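Local atomic coordinates of fimbrium subunit Fim1C (Bacteroides vulgatus, PDB entry 4QB7), a protein that is probably a component of the tip of fimbriae, the surface filaments that mediate cell adhesion and biofilm formation. Residues 42-46 against 119-123; 63-67 against 113-117; 176-182 against 252-256; 241-245 against 296-302. All coordinates share one frame; numbering follows the deposited sequence.

Contact 1: residues 42-46 against 119-123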
loop_
_atom_site.group_PDB
_atom_site.type_symbol
_atom_site.label_atom_id
_atom_site.label_comp_id
_atom_site.label_asym_id
_atom_site.label_seq_id
_atom_site.Cartn_x
_atom_site.Cartn_y
_atom_site.Cartn_z
ATOM N N ILE A 42 10.193 16.338 -4.575
ATOM C CA ILE A 42 9.962 16.764 -5.957
ATOM C C ILE A 42 11.187 16.571 -6.829
ATOM O O ILE A 42 12.299 16.883 -6.410
ATOM C CB ILE A 42 9.546 18.269 -6.017
ATOM C CG1 ILE A 42 8.452 18.623 -4.993
ATOM C CG2 ILE A 42 9.156 18.701 -7.445
ATOM C CD1 ILE A 42 8.221 20.140 -4.802
ATOM N N PHE A 43 10.951 16.122 -8.072
ATOM C CA PHE A 43 11.883 16.067 -9.189
ATOM C C PHE A 43 11.407 17.087 -10.179
ATOM O O PHE A 43 10.208 17.152 -10.435
ATOM C CB PHE A 43 11.938 14.692 -9.845
ATOM C CG PHE A 43 12.503 13.568 -9.015
ATOM C CD1 PHE A 43 11.669 12.785 -8.215
ATOM C CD2 PHE A 43 13.839 13.204 -9.130
ATOM C CE1 PHE A 43 12.181 11.691 -7.500
ATOM C CE2 PHE A 43 14.356 12.130 -8.402
ATOM C CZ PHE A 43 13.525 11.376 -7.596
ATOM N N ALA A 44 12.301 17.916 -10.716
ATOM C CA ALA A 44 11.924 18.899 -11.720
ATOM C C ALA A 44 12.983 18.955 -12.811
ATOM O O ALA A 44 14.178 19.046 -12.536
ATOM C CB ALA A 44 11.695 20.257 -11.094
ATOM N N TYR A 45 12.523 18.858 -14.059
ATOM C CA TYR A 45 13.337 18.821 -15.270
ATOM C C TYR A 45 13.025 20.019 -16.154
ATOM O O TYR A 45 11.930 20.138 -16.708
ATOM C CB TYR A 45 13.039 17.513 -16.039
ATOM C CG TYR A 45 13.327 16.219 -15.308
ATOM C CD1 TYR A 45 12.528 15.798 -14.244
ATOM C CD2 TYR A 45 14.307 15.348 -15.759
ATOM C CE1 TYR A 45 12.759 14.584 -13.592
ATOM C CE2 TYR A 45 14.526 14.116 -15.134
ATOM C CZ TYR A 45 13.779 13.763 -14.023
ATOM O OH TYR A 45 14.015 12.572 -13.391
ATOM N N GLN A 46 13.978 20.911 -16.284
ATOM C CA GLN A 46 13.817 22.070 -17.155
ATOM C C GLN A 46 14.233 21.708 -18.605
ATOM O O GLN A 46 15.336 21.197 -18.837
ATOM C CB GLN A 46 14.608 23.276 -16.636
ATOM C CG GLN A 46 14.280 24.539 -17.402
ATOM C CD GLN A 46 15.117 25.677 -16.944
ATOM O OE1 GLN A 46 14.616 26.659 -16.402
ATOM N NE2 GLN A 46 16.417 25.562 -17.141
ATOM N N LYS A 119 18.994 10.099 -16.820
ATOM C CA LYS A 119 18.224 10.769 -17.859
ATOM C C LYS A 119 16.808 10.204 -17.924
ATOM O O LYS A 119 16.585 9.040 -17.606
ATOM C CB LYS A 119 18.957 10.651 -19.218
ATOM C CG LYS A 119 20.294 11.407 -19.251
ATOM C CD LYS A 119 21.156 10.989 -20.420
ATOM C CE LYS A 119 22.535 11.612 -20.407
ATOM N NZ LYS A 119 23.297 11.283 -21.648
ATOM N N GLY A 120 15.863 11.041 -18.324
ATOM C CA GLY A 120 14.471 10.636 -18.453
ATOM C C GLY A 120 13.698 10.715 -17.161
ATOM O O GLY A 120 14.228 11.176 -16.135
ATOM N N ALA A 121 12.434 10.232 -17.208
ATOM C CA ALA A 121 11.553 10.179 -16.039
ATOM C C ALA A 121 12.248 9.378 -14.931
ATOM O O ALA A 121 13.027 8.458 -15.237
ATOM C CB ALA A 121 10.210 9.564 -16.405
ATOM N N PRO A 122 12.099 9.789 -13.654
ATOM C CA PRO A 122 12.821 9.087 -12.575
ATOM C C PRO A 122 12.279 7.678 -12.261
ATOM O O PRO A 122 11.314 7.189 -12.886
ATOM C CB PRO A 122 12.661 10.043 -11.389
ATOM C CG PRO A 122 11.359 10.722 -11.635
ATOM C CD PRO A 122 11.278 10.898 -13.124
ATOM N N THR A 123 12.958 6.993 -11.313
ATOM C CA THR A 123 12.573 5.663 -10.817
ATOM C C THR A 123 12.756 5.637 -9.302
ATOM O O THR A 123 13.447 6.505 -8.741
ATOM C CB THR A 123 13.325 4.472 -11.495
ATOM O OG1 THR A 123 14.707 4.441 -11.126
ATOM C CG2 THR A 123 13.185 4.445 -12.995
#

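Contact 2: residues 63-67 against 113-117. With SO4 (sulfate ion), chain H.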
loop_
_atom_site.group_PDB
_atom_site.type_symbol
_atom_site.label_atom_id
_atom_site.label_comp_id
_atom_site.label_asym_id
_atom_site.label_seq_id
_atom_site.Cartn_x
_atom_site.Cartn_y
_atom_site.Cartn_z
ATOM N N PHE A 63 16.575 20.744 -12.372
ATOM C CA PHE A 63 15.928 21.889 -11.727
ATOM C C PHE A 63 15.648 21.632 -10.254
ATOM O O PHE A 63 15.798 22.532 -9.443
ATOM C CB PHE A 63 14.635 22.224 -12.472
ATOM C CG PHE A 63 14.106 23.590 -12.149
ATOM C CD1 PHE A 63 14.688 24.728 -12.702
ATOM C CD2 PHE A 63 13.032 23.747 -11.280
ATOM C CE1 PHE A 63 14.208 25.994 -12.383
ATOM C CE2 PHE A 63 12.548 25.015 -10.969
ATOM C CZ PHE A 63 13.146 26.126 -11.508
HETATM N N MSE A 64 15.198 20.421 -9.908
HETATM C CA MSE A 64 14.952 20.012 -8.526
HETATM C C MSE A 64 15.296 18.546 -8.438
HETATM O O MSE A 64 14.882 17.790 -9.310
HETATM C CB MSE A 64 13.480 20.266 -8.081
HETATM C CG MSE A 64 13.123 21.732 -7.800
HETATM SE SE MSE A 64 11.310 21.878 -7.127
HETATM C CE MSE A 64 11.147 23.751 -7.017
ATOM N N TYR A 65 16.072 18.136 -7.429
ATOM C CA TYR A 65 16.396 16.723 -7.237
ATOM C C TYR A 65 16.023 16.367 -5.820
ATOM O O TYR A 65 16.704 16.791 -4.880
ATOM C CB TYR A 65 17.876 16.375 -7.558
ATOM C CG TYR A 65 18.154 14.907 -7.316
ATOM C CD1 TYR A 65 17.731 13.939 -8.224
ATOM C CD2 TYR A 65 18.702 14.472 -6.109
ATOM C CE1 TYR A 65 17.878 12.577 -7.952
ATOM C CE2 TYR A 65 18.847 13.113 -5.826
ATOM C CZ TYR A 65 18.453 12.171 -6.759
ATOM O OH TYR A 65 18.617 10.838 -6.482
ATOM N N ASN A 66 14.912 15.644 -5.658
ATOM C CA ASN A 66 14.385 15.245 -4.354
ATOM C C ASN A 66 14.272 16.473 -3.429
ATOM O O ASN A 66 14.755 16.456 -2.292
ATOM C CB ASN A 66 15.231 14.120 -3.726
ATOM C CG ASN A 66 14.590 13.466 -2.547
ATOM O OD1 ASN A 66 13.388 13.234 -2.537
ATOM N ND2 ASN A 66 15.378 13.166 -1.524
ATOM N N GLU A 67 13.652 17.554 -3.943
ATOM C CA GLU A 67 13.420 18.788 -3.184
ATOM C C GLU A 67 12.405 18.496 -2.096
ATOM O O GLU A 67 11.341 17.977 -2.396
ATOM C CB GLU A 67 12.943 19.925 -4.099
ATOM C CG GLU A 67 12.914 21.290 -3.434
ATOM C CD GLU A 67 14.246 21.804 -2.930
ATOM O OE1 GLU A 67 15.247 21.719 -3.678
ATOM O OE2 GLU A 67 14.286 22.298 -1.781
ATOM N N LEU A 113 16.243 6.321 -4.826
ATOM C CA LEU A 113 15.870 7.087 -6.013
ATOM C C LEU A 113 16.902 6.945 -7.116
ATOM O O LEU A 113 18.091 6.672 -6.858
ATOM C CB LEU A 113 15.700 8.578 -5.674
ATOM C CG LEU A 113 14.759 8.976 -4.549
ATOM C CD1 LEU A 113 14.894 10.420 -4.289
ATOM C CD2 LEU A 113 13.321 8.682 -4.891
ATOM N N SER A 114 16.448 7.182 -8.355
ATOM C CA SER A 114 17.309 7.228 -9.529
ATOM C C SER A 114 18.259 8.418 -9.347
ATOM O O SER A 114 17.869 9.421 -8.742
ATOM C CB SER A 114 16.467 7.361 -10.792
ATOM O OG SER A 114 15.526 8.412 -10.654
ATOM N N GLY A 115 19.499 8.268 -9.806
ATOM C CA GLY A 115 20.552 9.267 -9.647
ATOM C C GLY A 115 20.261 10.656 -10.165
ATOM O O GLY A 115 19.403 10.837 -11.033
ATOM N N GLN A 116 21.011 11.644 -9.638
ATOM C CA GLN A 116 20.919 13.065 -9.989
ATOM C C GLN A 116 21.324 13.321 -11.453
ATOM O O GLN A 116 20.937 14.338 -12.029
ATOM C CB GLN A 116 21.810 13.875 -9.038
ATOM C CG GLN A 116 21.598 15.392 -9.088
ATOM C CD GLN A 116 22.145 16.097 -7.870
ATOM O OE1 GLN A 116 22.906 15.520 -7.060
ATOM N NE2 GLN A 116 21.742 17.363 -7.707
ATOM N N ASN A 117 22.098 12.409 -12.048
ATOM C CA ASN A 117 22.548 12.522 -13.432
ATOM C C ASN A 117 21.870 11.467 -14.328
ATOM O O ASN A 117 22.303 11.259 -15.462
ATOM C CB ASN A 117 24.090 12.428 -13.532
ATOM C CG ASN A 117 24.852 13.568 -12.874
ATOM O OD1 ASN A 117 25.803 13.336 -12.114
ATOM N ND2 ASN A 117 24.484 14.826 -13.166
HETATM S S SO4 H . 24.452 9.580 -10.724
HETATM O O1 SO4 H . 24.428 8.212 -10.193
HETATM O O2 SO4 H . 23.314 9.743 -11.634
HETATM O O3 SO4 H . 24.385 10.560 -9.627
HETATM O O4 SO4 H . 25.719 9.776 -11.440
#

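Contact 3: residues 176-182 against 252-256. With SO4 (sulfate ion), chain B.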
loop_
_atom_site.group_PDB
_atom_site.type_symbol
_atom_site.label_atom_id
_atom_site.label_comp_id
_atom_site.label_asym_id
_atom_site.label_seq_id
_atom_site.Cartn_x
_atom_site.Cartn_y
_atom_site.Cartn_z
ATOM N N VAL A 176 -14.142 -12.648 8.657
ATOM C CA VAL A 176 -14.527 -14.072 8.731
ATOM C C VAL A 176 -15.940 -14.259 9.289
ATOM O O VAL A 176 -16.356 -13.517 10.167
ATOM C CB VAL A 176 -13.521 -14.920 9.563
ATOM C CG1 VAL A 176 -13.757 -16.405 9.350
ATOM C CG2 VAL A 176 -12.066 -14.574 9.239
ATOM N N LYS A 177 -16.668 -15.279 8.803
ATOM C CA LYS A 177 -17.990 -15.631 9.343
ATOM C C LYS A 177 -18.308 -17.106 9.095
ATOM O O LYS A 177 -17.884 -17.632 8.064
ATOM C CB LYS A 177 -19.107 -14.756 8.746
ATOM C CG LYS A 177 -19.194 -14.808 7.239
ATOM C CD LYS A 177 -20.430 -14.191 6.703
ATOM C CE LYS A 177 -20.319 -14.107 5.203
ATOM N NZ LYS A 177 -21.403 -13.280 4.620
ATOM N N PRO A 178 -19.111 -17.778 9.956
ATOM C CA PRO A 178 -19.567 -19.138 9.615
ATOM C C PRO A 178 -20.678 -19.053 8.547
ATOM O O PRO A 178 -21.204 -17.947 8.319
ATOM C CB PRO A 178 -20.097 -19.652 10.949
ATOM C CG PRO A 178 -20.640 -18.431 11.620
ATOM C CD PRO A 178 -19.728 -17.310 11.221
ATOM N N ASP A 179 -21.033 -20.182 7.869
ATOM C CA ASP A 179 -22.080 -20.130 6.821
ATOM C C ASP A 179 -23.500 -20.224 7.412
ATOM O O ASP A 179 -24.472 -19.956 6.714
ATOM C CB ASP A 179 -21.872 -21.205 5.720
ATOM C CG ASP A 179 -21.945 -22.653 6.173
ATOM O OD1 ASP A 179 -21.592 -22.930 7.346
ATOM O OD2 ASP A 179 -22.276 -23.523 5.332
ATOM N N VAL A 180 -23.610 -20.605 8.683
ATOM C CA VAL A 180 -24.872 -20.768 9.413
ATOM C C VAL A 180 -24.758 -20.124 10.794
ATOM O O VAL A 180 -23.650 -19.941 11.314
ATOM C CB VAL A 180 -25.304 -22.273 9.554
ATOM C CG1 VAL A 180 -25.604 -22.899 8.206
ATOM C CG2 VAL A 180 -24.273 -23.101 10.311
ATOM N N ASN A 181 -25.918 -19.851 11.408
ATOM C CA ASN A 181 -26.002 -19.352 12.768
ATOM C C ASN A 181 -25.600 -20.509 13.678
ATOM O O ASN A 181 -26.143 -21.603 13.553
ATOM C CB ASN A 181 -27.427 -18.864 13.037
ATOM C CG ASN A 181 -27.645 -18.173 14.360
ATOM O OD1 ASN A 181 -27.226 -18.629 15.437
ATOM N ND2 ASN A 181 -28.411 -17.104 14.314
ATOM N N LEU A 182 -24.640 -20.272 14.570
ATOM C CA LEU A 182 -24.069 -21.258 15.488
ATOM C C LEU A 182 -24.871 -21.433 16.755
ATOM O O LEU A 182 -24.545 -22.289 17.585
ATOM C CB LEU A 182 -22.644 -20.837 15.865
ATOM C CG LEU A 182 -21.639 -20.547 14.757
ATOM C CD1 LEU A 182 -20.336 -20.106 15.369
ATOM C CD2 LEU A 182 -21.397 -21.788 13.886
ATOM N N VAL A 252 -15.422 -14.394 15.676
ATOM C CA VAL A 252 -15.980 -14.243 14.333
ATOM C C VAL A 252 -17.314 -15.029 14.165
ATOM O O VAL A 252 -17.666 -15.359 13.041
ATOM C CB VAL A 252 -14.933 -14.648 13.251
ATOM C CG1 VAL A 252 -13.711 -13.754 13.302
ATOM C CG2 VAL A 252 -14.535 -16.109 13.361
ATOM N N SER A 253 -18.083 -15.246 15.255
ATOM C CA SER A 253 -19.314 -16.072 15.294
ATOM C C SER A 253 -20.559 -15.516 14.564
ATOM O O SER A 253 -21.483 -16.295 14.313
ATOM C CB SER A 253 -19.705 -16.367 16.731
ATOM O OG SER A 253 -18.573 -16.781 17.476
ATOM N N ASP A 254 -20.601 -14.214 14.224
ATOM C CA ASP A 254 -21.747 -13.591 13.552
ATOM C C ASP A 254 -21.880 -14.079 12.102
ATOM O O ASP A 254 -21.007 -13.824 11.281
ATOM C CB ASP A 254 -21.604 -12.057 13.590
ATOM C CG ASP A 254 -22.868 -11.251 13.322
ATOM O OD1 ASP A 254 -23.832 -11.813 12.718
ATOM O OD2 ASP A 254 -22.891 -10.056 13.689
ATOM N N ASP A 255 -22.971 -14.760 11.791
ATOM C CA ASP A 255 -23.214 -15.313 10.455
ATOM C C ASP A 255 -23.829 -14.280 9.501
ATOM O O ASP A 255 -23.819 -14.475 8.275
ATOM C CB ASP A 255 -24.138 -16.535 10.565
ATOM C CG ASP A 255 -25.536 -16.193 11.041
ATOM O OD1 ASP A 255 -25.680 -15.806 12.233
ATOM O OD2 ASP A 255 -26.492 -16.304 10.216
ATOM N N GLN A 256 -24.386 -13.205 10.074
ATOM C CA GLN A 256 -25.066 -12.140 9.337
ATOM C C GLN A 256 -24.089 -11.114 8.774
ATOM O O GLN A 256 -24.236 -10.734 7.613
ATOM C CB GLN A 256 -26.133 -11.469 10.209
ATOM C CG GLN A 256 -27.402 -12.331 10.413
ATOM C CD GLN A 256 -28.092 -12.690 9.108
ATOM O OE1 GLN A 256 -28.003 -13.826 8.623
ATOM N NE2 GLN A 256 -28.757 -11.713 8.485
HETATM S S SO4 B . -20.375 -9.574 4.809
HETATM O O1 SO4 B . -21.479 -8.680 5.147
HETATM O O2 SO4 B . -20.413 -9.951 3.388
HETATM O O3 SO4 B . -19.107 -8.886 5.093
HETATM O O4 SO4 B . -20.547 -10.757 5.645
HETATM O O HOH W 1 -18.429 -12.872 11.868
HETATM O O HOH W 2 -24.045 -13.256 5.556
HETATM O O HOH W 3 -26.753 -17.434 7.448
HETATM O O HOH W 4 -29.123 -15.910 11.481
HETATM O O HOH W 5 -23.847 -17.252 15.077
#

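Contact 4: residues 241-245 against 296-302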
loop_
_atom_site.group_PDB
_atom_site.type_symbol
_atom_site.label_atom_id
_atom_site.label_comp_id
_atom_site.label_asym_id
_atom_site.label_seq_id
_atom_site.Cartn_x
_atom_site.Cartn_y
_atom_site.Cartn_z
ATOM N N ASP A 241 -12.788 -14.882 27.489
ATOM C CA ASP A 241 -13.169 -15.629 28.679
ATOM C C ASP A 241 -14.558 -16.144 28.460
ATOM O O ASP A 241 -15.538 -15.573 28.951
ATOM C CB ASP A 241 -13.042 -14.824 29.977
ATOM C CG ASP A 241 -13.179 -15.690 31.215
ATOM O OD1 ASP A 241 -12.968 -16.946 31.106
ATOM O OD2 ASP A 241 -13.470 -15.129 32.295
ATOM N N GLN A 242 -14.630 -17.217 27.674
ATOM C CA GLN A 242 -15.850 -17.837 27.217
ATOM C C GLN A 242 -15.850 -19.289 27.590
ATOM O O GLN A 242 -15.185 -20.070 26.924
ATOM C CB GLN A 242 -15.920 -17.679 25.667
ATOM C CG GLN A 242 -17.330 -17.800 25.047
ATOM C CD GLN A 242 -18.175 -16.606 25.378
ATOM O OE1 GLN A 242 -17.878 -15.468 24.967
ATOM N NE2 GLN A 242 -19.185 -16.826 26.203
ATOM N N TRP A 243 -16.593 -19.668 28.634
ATOM C CA TRP A 243 -16.744 -21.059 29.093
ATOM C C TRP A 243 -15.399 -21.769 29.282
ATOM O O TRP A 243 -15.248 -22.899 28.847
ATOM C CB TRP A 243 -17.624 -21.874 28.095
ATOM C CG TRP A 243 -18.848 -21.171 27.599
ATOM C CD1 TRP A 243 -19.809 -20.564 28.352
ATOM C CD2 TRP A 243 -19.272 -21.049 26.234
ATOM N NE1 TRP A 243 -20.789 -20.038 27.540
ATOM C CE2 TRP A 243 -20.500 -20.344 26.236
ATOM C CE3 TRP A 243 -18.740 -21.475 25.002
ATOM C CZ2 TRP A 243 -21.197 -20.049 25.061
ATOM C CZ3 TRP A 243 -19.436 -21.186 23.837
ATOM C CH2 TRP A 243 -20.638 -20.465 23.872
ATOM N N GLY A 244 -14.438 -21.104 29.907
ATOM C CA GLY A 244 -13.090 -21.631 30.107
ATOM C C GLY A 244 -12.110 -21.310 28.993
ATOM O O GLY A 244 -10.896 -21.402 29.189
ATOM N N TYR A 245 -12.616 -20.941 27.807
ATOM C CA TYR A 245 -11.774 -20.597 26.657
ATOM C C TYR A 245 -11.179 -19.224 26.897
ATOM O O TYR A 245 -11.937 -18.276 27.058
ATOM C CB TYR A 245 -12.572 -20.665 25.332
ATOM C CG TYR A 245 -11.753 -20.295 24.115
ATOM C CD1 TYR A 245 -10.994 -21.252 23.441
ATOM C CD2 TYR A 245 -11.702 -18.979 23.652
ATOM C CE1 TYR A 245 -10.251 -20.917 22.309
ATOM C CE2 TYR A 245 -10.939 -18.632 22.543
ATOM C CZ TYR A 245 -10.239 -19.608 21.860
ATOM O OH TYR A 245 -9.534 -19.273 20.740
ATOM N N LYS A 296 -20.022 -24.870 24.438
ATOM C CA LYS A 296 -20.271 -24.837 25.879
ATOM C C LYS A 296 -20.559 -26.220 26.457
ATOM O O LYS A 296 -21.337 -26.983 25.879
ATOM C CB LYS A 296 -21.458 -23.906 26.184
ATOM C CG LYS A 296 -21.863 -23.829 27.642
ATOM C CD LYS A 296 -22.872 -22.740 27.880
ATOM C CE LYS A 296 -23.342 -22.728 29.309
ATOM N NZ LYS A 296 -24.135 -21.516 29.611
ATOM N N VAL A 297 -19.944 -26.527 27.607
ATOM C CA VAL A 297 -20.236 -27.734 28.359
ATOM C C VAL A 297 -20.851 -27.234 29.672
ATOM O O VAL A 297 -21.993 -27.573 29.978
ATOM C CB VAL A 297 -19.037 -28.684 28.523
ATOM C CG1 VAL A 297 -19.372 -29.811 29.502
ATOM C CG2 VAL A 297 -18.630 -29.264 27.166
ATOM N N THR A 298 -20.136 -26.350 30.393
ATOM C CA THR A 298 -20.621 -25.666 31.592
ATOM C C THR A 298 -20.177 -24.215 31.450
ATOM O O THR A 298 -19.568 -23.863 30.440
ATOM C CB THR A 298 -20.177 -26.335 32.921
ATOM O OG1 THR A 298 -18.839 -25.980 33.284
ATOM C CG2 THR A 298 -20.359 -27.825 32.940
ATOM N N ASP A 299 -20.459 -23.370 32.451
ATOM C CA ASP A 299 -20.052 -21.958 32.433
ATOM C C ASP A 299 -18.533 -21.807 32.520
ATOM O O ASP A 299 -18.010 -20.750 32.167
ATOM C CB ASP A 299 -20.703 -21.201 33.599
ATOM C CG ASP A 299 -22.212 -21.127 33.483
ATOM O OD1 ASP A 299 -22.881 -22.176 33.697
ATOM O OD2 ASP A 299 -22.727 -20.036 33.136
ATOM N N THR A 300 -17.842 -22.871 32.988
ATOM C CA THR A 300 -16.398 -22.906 33.230
ATOM C C THR A 300 -15.674 -24.014 32.435
ATOM O O THR A 300 -14.471 -24.195 32.607
ATOM C CB THR A 300 -16.126 -23.091 34.729
ATOM O OG1 THR A 300 -16.784 -24.278 35.178
ATOM C CG2 THR A 300 -16.531 -21.869 35.567
ATOM N N SER A 301 -16.380 -24.736 31.579
ATOM C CA SER A 301 -15.749 -25.786 30.797
ATOM C C SER A 301 -16.349 -25.860 29.392
ATOM O O SER A 301 -17.489 -25.425 29.167
ATOM C CB SER A 301 -15.861 -27.126 31.510
ATOM O OG SER A 301 -17.178 -27.630 31.465
ATOM N N ASN A 302 -15.566 -26.393 28.438
ATOM C CA ASN A 302 -15.999 -26.479 27.046
ATOM C C ASN A 302 -15.258 -27.556 26.251
ATOM O O ASN A 302 -14.289 -28.156 26.717
ATOM C CB ASN A 302 -15.757 -25.102 26.373
ATOM C CG ASN A 302 -14.323 -24.830 26.043
ATOM O OD1 ASN A 302 -13.754 -25.450 25.152
ATOM N ND2 ASN A 302 -13.712 -23.887 26.730
HETATM O O HOH W 6 -18.215 -17.901 30.380
#

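Contact 1: residues 42-46 against 119-123
Strand 40-47, an inner strand of the large mixed sheet in this fimbrillin-like protein, presents F43 and Y45 on one face, and P122 from the loop between strands 111-113 and 123-127 settles against both. P122 comes down over the F43 ring: CB sits 3.9 Å from the ring centroid and only 7° off the normal, a CH-pi contact. Beside it, P122 CG is 4.0 Å from F43 CD1. Y45 meets the same proline with its phenol end, CZ lying 3.9 Å and OH 3.2 Å from P122 CD, the two side chains crossing at a slant. In Y45, CG stands anti to the carbonyl carbon (chi1 -60°), and the ring extends across to the loop, bringing CE2 and OH each to 3.1 Å from G120 O. W52 meets the Y45 ring edge-to-face, and F94 of strand 90-97 also touches P122. With an alanine in place of Y45, P122 would probably lose the support along its CD side, and a gap would be likely to open between G120 and the strand. The proline's ring carbons against the F43 face and the phenol end of Y45 make this a largely apolar junction, with the Y45 hydroxyl brought up to the G120 carbonyl.

Contact 2: residues 63-67 against 113-117
Y65 reaches across to S114 with the one hydrogen bond between the segments: its OH donates to S114 O at 2.8 Å. The donor stands 36° out of the carbonyl plane, while S114 O itself lies at the ring's edge, close to the ring plane. Having CG anti to the backbone N (chi1 179°) carries the phenol away from its own strand to this carbonyl. The Y65 ring also carries a CH-pi contact. Q116 lies over one face, with CB 4.1 Å from the centroid and almost straight above it, and its amide is turned by only 20° from the ring plane. The chain bends sharply at Y65 and N66 as strand 64-72 gets under way; N66 and E67 both face I42 of strand 40-47, a G1 beta bulge. The L113 methyl CD1 packs against the side-chain amide of N66, 3.5 Å from CG, the two side chains crossing nearly at right angles. The polar end of that asparagine is engaged by Y96 OH and the carbonyl of E100. A sulfate ion, probably from the crystallisation liquor, takes a hydrogen bond from N117 N to its O2 at 3.0 Å.

Contact 3: residues 176-182 against 252-256
The backbones come nearest at K177 and D255, whose CA atoms are 5.4 Å apart, as the end of strand 159-178 and the turn after it pass the loop 252-256 without a direct hydrogen bond between them. V176 and V252 make the buried end of the contact, V176 CB lying 3.9 Å from V252 CG1 where the two side chains cross at an angle. P178 follows, its CD and CG resting against the carbonyl oxygens of V252 and S253. D255 has CG between its backbone N and carbonyl carbon (chi1 66°), which turns the carboxylate to the 180-181 turn: CB is 3.5 Å from V180 O, and OD1 3.6 Å from N181 CB. At the far end L182 CD1 touches S253 CB. Polar groups are joined through water instead. K177 runs out extended beyond CG, and its NZ donates to a water, 2.8 Å away, that in turn donates to D255 O. The same NZ bonds sulfate O4 at 2.9 Å, an ion probably from the crystallisation liquor and also held by A258 N. Another water donates to D255 OD2 at 2.9 Å and accepts from N181 ND2, whose OD1 accepts from G183 N; a third donates to S253 O and accepts from L182 N. Within the loop, D254 OD1 takes the N-H of Q256 at 3.0 Å, an Asx turn. I188 of strand 186-196 packs on P178, L182 and V252, while V176 and V252 both reach L261 of strand 259-270. The junction thus lies where strand 159-178 of the mixed sheet ends, beside strand 186-196 of an antiparallel sheet.

Contact 4: residues 241-245 against 296-302
W243 lies on K296 in a CH-pi contact: K296 CB is 3.7 Å from the centroid of the six-membered ring, 14° off its normal. With CG anti to the backbone N (chi1 177°) and the rest extended, the lysine crosses the indole at about a right angle, and its CD reaches the pyrrole part, 3.4 Å from W243 NE1. Q242 NE2 lies over the opposite face, offset toward the rim. With an alanine at W243, the lysine methylenes would probably lose the surface they rest on and the K296 chain would be freer to turn. The single direct hydrogen bond across the contact runs from N302 ND2 to W243 O at 2.8 Å, nearly straight (166° at the hydrogen); the acceptor lies close to the N302 amide plane, whereas ND2 sits above the plane of the W243 carbonyl. N302 OD1 is engaged by T304 OG1. Two turns meet here. Residues 242-245 form a type I' beta turn, with G244 where a CB would clash with T300 O; residues 297-301 join strands 286-296 and 301-313, and there T300 N donates to T298 OG1 at 3.3 Å in an ST turn. A CA-H...O contact sets W243 CA 3.3 Å from D299 O, and a water accepts from W243 N at 3.0 Å while donating weakly to that same carbonyl.

In the fold
Contacts 1 and 2 form one cluster, their centres 7 Å apart: they share the loop between strands 111-113 and 123-127 and reach neighbouring strands, 40-47 and 64-72, of the mixed sheet. Contact 2 falls within the chain interval spanned by contact 1. Contacts 3 and 4 follow later, across the chain's centre, about 52 and 64 Å from contact 1, centre to centre. Their segments alternate in sequence; their centres are 19 Å apart and their nearest atoms about 8 Å apart, so the two do not touch. Contact 3 also reaches the mixed sheet, whereas contact 4 ties a loop to a hairpin of an antiparallel sheet. On either side of this elongated chain's centre, loops far apart in sequence pack against strands or hairpins.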